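Local coordinates for protein post-proline cleaving enzyme (Rickettsia typhi, PDB 4HVT) that probably cleaves oligopeptides on the carboxyl side of proline residues, acting as a serine peptidase of the prolyl oligopeptidase family, at residues V572-A575 and M576-P580; A538-D541 and F542-V545; V586-E589 and V590-L593. One frame throughout, in Å; residues are numbered along the deposited sequence.

Contact 1. Residues V572-A575 and M576-P580; sequences VSVA and MTQRP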
loop_
_atom_site.group_PDB
_atom_site.type_symbol
_atom_site.label_atom_id
_atom_site.label_comp_id
_atom_site.label_asym_id
_atom_site.label_seq_id
_atom_site.Cartn_x
_atom_site.Cartn_y
_atom_site.Cartn_z
ATOM N N VAL A 572 1.010 12.189 12.810
ATOM C CA VAL A 572 1.741 13.445 12.820
ATOM C C VAL A 572 0.890 14.626 13.309
ATOM O O VAL A 572 1.429 15.561 13.840
ATOM C CB VAL A 572 2.452 13.785 11.482
ATOM C CG1 VAL A 572 3.501 12.770 11.110
ATOM C CG2 VAL A 572 1.485 14.094 10.363
ATOM N N SER A 573 -0.428 14.570 13.136
ATOM C CA SER A 573 -1.305 15.540 13.727
ATOM C C SER A 573 -1.435 15.372 15.235
ATOM O O SER A 573 -1.577 16.379 15.938
ATOM C CB SER A 573 -2.645 15.571 13.042
ATOM O OG SER A 573 -3.334 14.329 13.110
ATOM N N VAL A 574 -1.432 14.134 15.744
ATOM C CA VAL A 574 -1.261 13.900 17.173
ATOM C C VAL A 574 0.099 14.428 17.686
ATOM O O VAL A 574 0.159 15.102 18.724
ATOM C CB VAL A 574 -1.406 12.440 17.560
ATOM C CG1 VAL A 574 -1.008 12.268 19.021
ATOM C CG2 VAL A 574 -2.813 11.952 17.269
ATOM N N ALA A 575 1.174 14.116 16.979
ATOM C CA ALA A 575 2.506 14.495 17.408
ATOM C C ALA A 575 2.576 16.009 17.593
ATOM O O ALA A 575 3.117 16.529 18.577
ATOM C CB ALA A 575 3.564 14.020 16.421
ATOM N N MET A 576 2.049 16.752 16.623
ATOM C CA MET A 576 2.269 18.186 16.611
ATOM C C MET A 576 1.349 18.865 17.611
ATOM O O MET A 576 1.657 19.965 18.089
ATOM C CB MET A 576 2.030 18.763 15.212
ATOM C CG MET A 576 0.591 18.828 14.740
ATOM S SD MET A 576 0.306 19.600 13.123
ATOM C CE MET A 576 0.243 21.261 13.603
ATOM N N THR A 577 0.233 18.213 17.941
ATOM C CA THR A 577 -0.642 18.767 18.949
ATOM C C THR A 577 -0.229 18.358 20.396
ATOM O O THR A 577 -0.390 19.136 21.307
ATOM C CB THR A 577 -2.147 18.479 18.682
ATOM O OG1 THR A 577 -2.374 17.067 18.558
ATOM C CG2 THR A 577 -2.630 19.196 17.373
ATOM N N GLN A 578 0.275 17.156 20.635
ATOM C CA GLN A 578 0.814 16.801 21.976
ATOM C C GLN A 578 2.155 17.354 22.319
ATOM O O GLN A 578 2.439 17.687 23.503
ATOM C CB GLN A 578 0.902 15.281 22.087
ATOM C CG GLN A 578 -0.400 14.651 22.217
ATOM C CD GLN A 578 -0.317 13.169 22.517
ATOM O OE1 GLN A 578 0.734 12.570 22.439
ATOM N NE2 GLN A 578 -1.424 12.600 22.902
ATOM N N ARG A 579 3.015 17.472 21.309
ATOM C CA ARG A 579 4.398 17.827 21.531
ATOM C C ARG A 579 4.902 18.890 20.530
ATOM O O ARG A 579 5.925 18.698 19.817
ATOM C CB ARG A 579 5.253 16.563 21.518
ATOM C CG ARG A 579 4.940 15.541 22.589
ATOM C CD ARG A 579 5.296 16.004 24.005
ATOM N NE ARG A 579 6.698 16.273 24.203
ATOM C CZ ARG A 579 7.647 15.370 24.440
ATOM N NH1 ARG A 579 7.364 14.057 24.488
ATOM N NH2 ARG A 579 8.908 15.794 24.575
ATOM N N PRO A 580 4.190 20.021 20.452
ATOM C CA PRO A 580 4.502 20.996 19.421
ATOM C C PRO A 580 5.969 21.486 19.487
ATOM O O PRO A 580 6.600 21.799 18.446
ATOM C CB PRO A 580 3.534 22.132 19.716
ATOM C CG PRO A 580 3.087 21.960 21.159
ATOM C CD PRO A 580 3.068 20.461 21.327
#

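Contact 2. Residues A538-D541 and F542-V545; sequences AFND and FFAV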
loop_
_atom_site.group_PDB
_atom_site.type_symbol
_atom_site.label_atom_id
_atom_site.label_comp_id
_atom_site.label_asym_id
_atom_site.label_seq_id
_atom_site.Cartn_x
_atom_site.Cartn_y
_atom_site.Cartn_z
ATOM N N ALA A 538 2.023 3.946 20.136
ATOM C CA ALA A 538 2.639 4.287 18.856
ATOM C C ALA A 538 3.205 5.698 18.912
ATOM O O ALA A 538 4.333 5.947 18.490
ATOM C CB ALA A 538 1.631 4.171 17.708
ATOM N N PHE A 539 2.420 6.616 19.441
ATOM C CA PHE A 539 2.787 7.997 19.464
ATOM C C PHE A 539 4.020 8.216 20.373
ATOM O O PHE A 539 4.926 8.924 20.008
ATOM C CB PHE A 539 1.625 8.884 19.887
ATOM C CG PHE A 539 0.292 8.598 19.159
ATOM C CD1 PHE A 539 0.237 8.273 17.806
ATOM C CD2 PHE A 539 -0.910 8.712 19.828
ATOM C CE1 PHE A 539 -0.957 8.008 17.149
ATOM C CE2 PHE A 539 -2.101 8.470 19.165
ATOM C CZ PHE A 539 -2.125 8.121 17.825
ATOM N N ASN A 540 4.028 7.548 21.529
ATOM C CA ASN A 540 5.154 7.601 22.446
ATOM C C ASN A 540 6.423 7.083 21.774
ATOM O O ASN A 540 7.487 7.666 21.956
ATOM C CB ASN A 540 4.885 6.768 23.688
ATOM C CG ASN A 540 3.829 7.388 24.582
ATOM O OD1 ASN A 540 3.478 8.560 24.444
ATOM N ND2 ASN A 540 3.349 6.607 25.527
ATOM N N ASP A 541 6.302 6.017 20.982
ATOM C CA ASP A 541 7.466 5.471 20.254
ATOM C C ASP A 541 8.043 6.527 19.330
ATOM O O ASP A 541 9.238 6.693 19.197
ATOM C CB ASP A 541 7.068 4.259 19.447
ATOM C CG ASP A 541 6.808 3.041 20.319
ATOM O OD1 ASP A 541 7.076 3.148 21.523
ATOM O OD2 ASP A 541 6.312 1.993 19.803
ATOM N N PHE A 542 7.155 7.250 18.685
ATOM C CA PHE A 542 7.574 8.275 17.744
ATOM C C PHE A 542 8.310 9.402 18.515
ATOM O O PHE A 542 9.328 9.858 18.088
ATOM C CB PHE A 542 6.329 8.818 17.048
ATOM C CG PHE A 542 6.624 9.664 15.843
ATOM C CD1 PHE A 542 7.169 9.113 14.692
ATOM C CD2 PHE A 542 6.304 10.994 15.836
ATOM C CE1 PHE A 542 7.413 9.872 13.573
ATOM C CE2 PHE A 542 6.612 11.785 14.722
ATOM C CZ PHE A 542 7.137 11.219 13.597
ATOM N N PHE A 543 7.791 9.817 19.661
ATOM C CA PHE A 543 8.480 10.834 20.488
ATOM C C PHE A 543 9.873 10.343 20.951
ATOM O O PHE A 543 10.854 11.114 20.987
ATOM C CB PHE A 543 7.644 11.242 21.714
ATOM C CG PHE A 543 6.281 11.769 21.385
ATOM C CD1 PHE A 543 6.080 12.647 20.323
ATOM C CD2 PHE A 543 5.180 11.366 22.129
ATOM C CE1 PHE A 543 4.846 13.136 20.039
ATOM C CE2 PHE A 543 3.929 11.867 21.851
ATOM C CZ PHE A 543 3.739 12.720 20.789
ATOM N N ALA A 544 9.950 9.073 21.355
ATOM C CA ALA A 544 11.225 8.464 21.773
ATOM C C ALA A 544 12.299 8.598 20.681
ATOM O O ALA A 544 13.403 8.944 20.965
ATOM C CB ALA A 544 11.028 7.014 22.161
ATOM N N VAL A 545 11.941 8.302 19.445
ATOM C CA VAL A 545 12.851 8.521 18.337
ATOM C C VAL A 545 13.164 10.025 18.117
ATOM O O VAL A 545 14.347 10.404 17.951
ATOM C CB VAL A 545 12.306 7.821 17.064
ATOM C CG1 VAL A 545 13.204 8.126 15.907
ATOM C CG2 VAL A 545 12.236 6.312 17.269
#

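Contact 3. Residues V586-E589 and V590-L593; sequences VACE and VPIL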
loop_
_atom_site.group_PDB
_atom_site.type_symbol
_atom_site.label_atom_id
_atom_site.label_comp_id
_atom_site.label_asym_id
_atom_site.label_seq_id
_atom_site.Cartn_x
_atom_site.Cartn_y
_atom_site.Cartn_z
ATOM N N VAL A 586 5.622 20.069 9.726
ATOM C CA VAL A 586 4.785 18.891 9.615
ATOM C C VAL A 586 4.128 18.804 8.226
ATOM O O VAL A 586 3.641 19.796 7.701
ATOM C CB VAL A 586 3.663 18.928 10.650
ATOM C CG1 VAL A 586 2.861 17.641 10.613
ATOM C CG2 VAL A 586 4.164 19.126 12.081
ATOM N N ALA A 587 4.082 17.604 7.653
ATOM C CA ALA A 587 3.227 17.317 6.490
ATOM C C ALA A 587 2.250 16.195 6.866
ATOM O O ALA A 587 2.653 15.119 7.248
ATOM C CB ALA A 587 4.059 16.982 5.269
ATOM N N CYS A 588 0.965 16.557 6.879
ATOM C CA CYS A 588 -0.154 15.727 7.244
ATOM C C CYS A 588 -0.884 15.400 5.949
ATOM O O CYS A 588 -1.661 16.215 5.418
ATOM C CB CYS A 588 -1.002 16.536 8.177
ATOM S SG CYS A 588 -2.399 15.634 8.860
ATOM N N GLU A 589 -0.608 14.220 5.412
ATOM C CA GLU A 589 -1.012 13.916 4.053
ATOM C C GLU A 589 -2.208 12.966 4.036
ATOM O O GLU A 589 -2.183 11.954 4.757
ATOM C CB GLU A 589 0.135 13.252 3.313
ATOM C CG GLU A 589 1.422 14.021 3.380
ATOM C CD GLU A 589 2.525 13.329 2.632
ATOM O OE1 GLU A 589 2.480 13.287 1.371
ATOM O OE2 GLU A 589 3.450 12.816 3.326
ATOM N N VAL A 590 -3.221 13.283 3.211
ATOM C CA VAL A 590 -4.468 12.503 3.033
ATOM C C VAL A 590 -4.864 11.818 4.332
ATOM O O VAL A 590 -4.968 10.610 4.392
ATOM C CB VAL A 590 -4.447 11.564 1.836
ATOM C CG1 VAL A 590 -4.378 12.359 0.542
ATOM C CG2 VAL A 590 -3.275 10.608 1.908
ATOM N N PRO A 591 -5.075 12.626 5.393
ATOM C CA PRO A 591 -5.121 12.045 6.710
ATOM C C PRO A 591 -6.471 11.469 7.069
ATOM O O PRO A 591 -7.477 11.833 6.488
ATOM C CB PRO A 591 -4.910 13.236 7.649
ATOM C CG PRO A 591 -5.444 14.408 6.886
ATOM C CD PRO A 591 -5.107 14.104 5.452
ATOM N N ILE A 592 -6.443 10.536 8.012
ATOM C CA ILE A 592 -7.595 10.284 8.899
ATOM C C ILE A 592 -7.213 11.071 10.157
ATOM O O ILE A 592 -6.063 11.004 10.618
ATOM C CB ILE A 592 -7.871 8.775 9.159
ATOM C CG1 ILE A 592 -9.178 8.638 9.914
ATOM C CG2 ILE A 592 -6.722 8.049 9.846
ATOM C CD1 ILE A 592 -9.585 7.170 10.111
ATOM N N LEU A 593 -8.144 11.836 10.696
ATOM C CA LEU A 593 -7.786 12.586 11.887
ATOM C C LEU A 593 -8.938 12.971 12.791
ATOM O O LEU A 593 -8.727 13.156 13.970
ATOM C CB LEU A 593 -6.939 13.802 11.546
ATOM C CG LEU A 593 -7.345 15.145 11.035
ATOM C CD1 LEU A 593 -8.182 15.990 11.988
ATOM C CD2 LEU A 593 -6.029 15.888 10.678
#

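Contact 1. Residues V572-A575 and M576-P580
Met576 opens the second half of this helical stretch by donating its N-H, N to Val572 O 3.1 Å. Its CG occupies the hindered position between backbone N and carbonyl carbon (chi1 72°), which lays that methylene 3.5 Å from Ser573 O, while the thioether end, bent at chi3, leads away from the preceding turn; the side chain packs on Val586 and Tyr638. Thr577 turns its hydroxyl back on the preceding turn. OG1 stands 2.8 Å from Ser573 O and within reach of Val574 O as well, two possible acceptors for one proton, and the main-chain N of Thr577 also bonds to Ser573 O. Gln578 forms the straightest of the main-chain bonds, its N meeting Val574 O at 2.8 Å with an N-H...O angle of 172°. Its chain then runs alongside Val574, both pointing the same way, and the flat amide rests on the methyl branch, CD lying 3.7 Å from Val574 CG1; the polar end reaches Gln536 through NE2. Arg579, the first residue to leave helical angles, still donates its N-H, N to Ala575 O 2.9 Å. Its folded side chain departs to salt bridges with Glu581 and Glu547 and to a cation-pi contact with Phe543. Pro580 follows in the turn and has no N-H to donate. The stretch is thus the C-terminal end of helix 567-578, the helix of a beta-alpha-beta unit between strands 560-565 and 585-589 in the alpha/beta-hydrolase part of the enzyme. Chemically, the last carbonyls keep main-chain donors up to Arg579, Ser573 O gains a hydroxyl neighbour besides its amide donor, and the acidic partners of the arginine would probably keep its charge compensated where the helix ends.

Contact 2. Residues A538-D541 and F542-V545
The ring of Phe543 lies with one face over the carbonyl oxygen of Phe539, one turn earlier: Phe539 O sits 3.2 Å above the ring plane, displaced toward the rim, with CD2 of Phe543 the nearest ring atom. With CG beside the backbone N (chi1 -57°), the ring folds back along the helix. The same oxygen accepts the main-chain N-H of Phe543, N to O 3.0 Å; its place over the ring is van der Waals packing, not a second bond. Asn540 meets this ring at a slant, its amide plane turned 43° from it and OD1 4.0 Å from Phe543 CD2; that OD1 takes its hydrogen bond from Gln536 NE2. All of this belongs to the regular alpha-helical core of helix 536-551, which packs beside helix 567-578 on the central sheet of the alpha/beta-hydrolase domain. The Phe539 ring heads away from Phe543, the two side chains meeting merely at Phe539 CB and Phe543 CE2, 4.3 Å apart, and stacks edge-to-face with Tyr626. Phe542, its CG anti to the backbone N (chi1 -167°), swings its ring toward Leu482 of strand 480-483, while its CB stays 3.3 Å from Phe539 O. The Asp541 carboxylate is held by a salt bridge from OD2 to Arg517 and a hydrogen bond between OD1 and Ser456 OG, and Val545 rests CG2 3.6 Å from Asp541 O.

Contact 3. Residues V586-E589 and V590-L593
Cys588 holds SG anti to its backbone N (chi1 -175°), and Leu593 sets CG between its own N and carbonyl carbon (chi1 80°); these torsions turn the sulfur toward the loop and one leucine methyl back toward it. SG lies 3.7 Å from Pro591 CB, with CG of the puckered ring only slightly farther, and 4.1 Å from Leu593 CD2. The contact is therefore apolar, a thiol against a proline ring and a leucine branch. Between them the chain turns at Val590, with phi (33°) and psi both positive, the left-handed region, unusual for a beta-branched residue; Val590 CG2 comes back to 3.3 Å from Glu589 O. Pro591 has no N-H, so Glu589 O at 3.0 Å from Pro591 N makes no hydrogen bond. The Glu589 chain is extended and its end leads off from the loop, OE1 hydrogen-bonded to Tyr694 OH, while Val590 N is held by Thr644 OG1. Val590 touches Asp649 and His682, probably two members of the Ser-His-Asp triad. The stretch is where strand 585-589, flanked by strands 560-565 and 640-646, runs out into a loop, with helix 567-578 meeting Val586, Cys588 and Leu593 and helix 688-706 meeting Ala587 and Glu589.

Contact 1 lies between the other two, with its centre 11 Å from each. Toward contact 2 the two helices pack directly: Gln578 OE1 comes 3.3 Å from Phe543 CE2, and Val574 CG1 3.6 Å from Phe539 CD2. Toward contact 3, Val572 CG2 reaches Ala587 O at 3.5 Å, and Met576 CB meets Val586 CG2 at 3.8 Å. Contacts 2 and 3 do not touch, their centres about 17 Å and nearest atoms about 8 Å apart. All three belong to the hydrolase domain. Helix 567-578 follows the probable nucleophile elbow at Ser566, whose residues Val572 touches, so contact 1 borders the probable active site from the helix after the elbow and contact 3 from the loop after the next strand.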